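PDB 4TXG: chitinase from Chromobacterium violaceum, which probably hydrolyses the O-glycosyl bonds of chitin as a member of glycoside hydrolase family 18. Local coordinates for residues 293-298 / 350-355. Residues are numbered along the deposited sequence; the frame is centred on the assembly and turned at random.
Sequences FSDSAV and RDRLDR
D295 and R352 make the polar link between two neighbouring helices on the outside of the parallel TIM barrel of this family 18 chitinase, each helix leading into a barrel strand (308-312 and 365-371). The salt bridge runs from R352 NE to D295 OD1 at 3.4 Å; with an N-H...O angle of 130° its hydrogen bond is weak. D295 OD1 approaches the rim of the guanidinium within its plane, but the carboxylate and guanidinium planes are turned 41° apart, so the two groups do not pair flat. A water closes the second path: it donates to D295 OD2 at 2.8 Å and accepts from R352 NH2. R352 NH1 meanwhile makes a weak bond to D351 OD1, and D351 is held side-on by R355, whose NE reaches OD1 at 2.8 Å while NH1 takes the syn lone pair of OD2. One network thus ties four charged residues together along the more exposed side of the helix pair.

Beneath it the arginine stem packs on S294. The first torsion of R352, with CG anti to the carbonyl carbon, sets CG 3.7 Å from S294 CB; the bend at chi2 then turns CD and NE toward D295. S294 OG is engaged within its own helix, by I290 O. The segment axes approach to 9.1 Å and run roughly parallel, crossing at -31°.

Deeper, V298 and L353 lie alongside each other with their ends directed oppositely, and L353 also touches I366 on strand 365-371, which places this end of the contact against the barrel wall. With V298 CG1 anti to the backbone N, the other branch faces helix 338-360: CG2 meets L353 CD2 at 3.6 Å and sits 3.7 Å from R352 O.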
loop_
_atom_site.group_PDB
_atom_site.type_symbol
_atom_site.label_atom_id
_atom_site.label_comp_id
_atom_site.label_asym_id
_atom_site.label_seq_id
_atom_site.Cartn_x
_atom_site.Cartn_y
_atom_site.Cartn_z
ATOM N N PHE A 293 19.758 1.435 10.220
ATOM C CA PHE A 293 18.809 0.636 9.458
ATOM C C PHE A 293 19.153 0.636 7.968
ATOM O O PHE A 293 19.197 -0.422 7.330
ATOM C CB PHE A 293 17.377 1.140 9.660
ATOM C CG PHE A 293 16.376 0.376 8.856
ATOM C CD1 PHE A 293 15.940 -0.873 9.283
ATOM C CD2 PHE A 293 15.904 0.877 7.658
ATOM C CE1 PHE A 293 15.023 -1.600 8.530
ATOM C CE2 PHE A 293 14.986 0.161 6.906
ATOM C CZ PHE A 293 14.552 -1.077 7.346
ATOM N N SER A 294 19.386 1.820 7.417
ATOM C CA SER A 294 19.626 1.949 5.983
ATOM C C SER A 294 20.883 1.209 5.559
ATOM O O SER A 294 20.876 0.487 4.557
ATOM C CB SER A 294 19.704 3.423 5.593
ATOM O OG SER A 294 18.452 4.050 5.880
ATOM N N ASP A 295 21.958 1.361 6.321
ATOM C CA ASP A 295 23.175 0.608 6.015
ATOM C C ASP A 295 22.933 -0.901 6.118
ATOM O O ASP A 295 23.485 -1.676 5.328
ATOM C CB ASP A 295 24.314 1.025 6.942
ATOM C CG ASP A 295 24.816 2.443 6.658
ATOM O OD1 ASP A 295 24.523 2.993 5.571
ATOM O OD2 ASP A 295 25.524 3.002 7.521
ATOM N N SER A 296 22.113 -1.321 7.084
ATOM C CA SER A 296 21.835 -2.745 7.262
ATOM C C SER A 296 21.010 -3.284 6.092
ATOM O O SER A 296 21.140 -4.452 5.730
ATOM C CB SER A 296 21.118 -3.022 8.595
ATOM O OG SER A 296 19.746 -2.672 8.552
ATOM N N ALA A 297 20.172 -2.437 5.499
ATOM C CA ALA A 297 19.352 -2.862 4.368
ATOM C C ALA A 297 20.234 -3.111 3.152
ATOM O O ALA A 297 20.049 -4.093 2.431
ATOM C CB ALA A 297 18.276 -1.825 4.056
ATOM N N VAL A 298 21.196 -2.218 2.930
ATOM C CA VAL A 298 22.170 -2.399 1.855
ATOM C C VAL A 298 22.922 -3.722 2.042
ATOM O O VAL A 298 23.059 -4.507 1.102
ATOM C CB VAL A 298 23.174 -1.220 1.794
ATOM C CG1 VAL A 298 24.347 -1.557 0.889
ATOM C CG2 VAL A 298 22.475 0.057 1.315
ATOM N N ARG A 350 16.817 5.857 0.285
ATOM C CA ARG A 350 17.001 6.174 -1.135
ATOM C C ARG A 350 18.458 6.509 -1.426
ATOM O O ARG A 350 19.050 6.009 -2.383
ATOM C CB ARG A 350 16.093 7.342 -1.543
ATOM C CG ARG A 350 16.271 7.829 -2.987
ATOM C CD ARG A 350 15.484 6.958 -3.977
ATOM N NE ARG A 350 16.189 5.727 -4.330
ATOM C CZ ARG A 350 15.589 4.623 -4.770
ATOM N NH1 ARG A 350 16.320 3.558 -5.094
ATOM N NH2 ARG A 350 14.258 4.584 -4.884
ATOM N N ASP A 351 19.037 7.346 -0.573
ATOM C CA ASP A 351 20.435 7.738 -0.707
ATOM C C ASP A 351 21.371 6.525 -0.613
ATOM O O ASP A 351 22.260 6.347 -1.455
ATOM C CB ASP A 351 20.795 8.768 0.368
ATOM C CG ASP A 351 22.247 9.209 0.294
ATOM O OD1 ASP A 351 23.118 8.484 0.817
ATOM O OD2 ASP A 351 22.517 10.279 -0.293
ATOM N N ARG A 352 21.179 5.682 0.399
ATOM C CA ARG A 352 22.099 4.567 0.597
ATOM C C ARG A 352 21.954 3.531 -0.507
ATOM O O ARG A 352 22.951 2.976 -0.983
ATOM C CB ARG A 352 21.883 3.889 1.955
ATOM C CG ARG A 352 22.133 4.799 3.144
ATOM C CD ARG A 352 23.542 5.376 3.169
ATOM N NE ARG A 352 23.745 6.102 4.423
ATOM C CZ ARG A 352 23.398 7.370 4.627
ATOM N NH1 ARG A 352 22.850 8.090 3.652
ATOM N NH2 ARG A 352 23.604 7.924 5.812
ATOM N N LEU A 353 20.716 3.264 -0.915
ATOM C CA LEU A 353 20.500 2.282 -1.971
ATOM C C LEU A 353 20.961 2.810 -3.335
ATOM O O LEU A 353 21.478 2.038 -4.146
ATOM C CB LEU A 353 19.039 1.853 -2.021
ATOM C CG LEU A 353 18.679 0.814 -0.951
ATOM C CD1 LEU A 353 17.290 0.280 -1.207
ATOM C CD2 LEU A 353 19.679 -0.316 -0.934
ATOM N N ASP A 354 20.794 4.106 -3.591
ATOM C CA ASP A 354 21.306 4.688 -4.836
ATOM C C ASP A 354 22.828 4.575 -4.911
ATOM O O ASP A 354 23.373 4.217 -5.946
ATOM C CB ASP A 354 20.904 6.165 -4.982
ATOM C CG ASP A 354 19.456 6.346 -5.440
ATOM O OD1 ASP A 354 18.791 5.348 -5.770
ATOM O OD2 ASP A 354 18.990 7.505 -5.467
ATOM N N ARG A 355 23.516 4.902 -3.820
ATOM C CA ARG A 355 24.974 4.798 -3.801
ATOM C C ARG A 355 25.441 3.354 -3.950
ATOM O O ARG A 355 26.396 3.083 -4.681
ATOM C CB ARG A 355 25.540 5.394 -2.516
ATOM C CG ARG A 355 25.306 6.884 -2.410
ATOM C CD ARG A 355 25.893 7.468 -1.139
ATOM N NE ARG A 355 25.313 8.784 -0.892
ATOM C CZ ARG A 355 25.756 9.907 -1.438
ATOM N NH1 ARG A 355 25.153 11.059 -1.163
ATOM N NH2 ARG A 355 26.806 9.880 -2.254
HETATM O O HOH W 1 25.133 5.695 7.036
#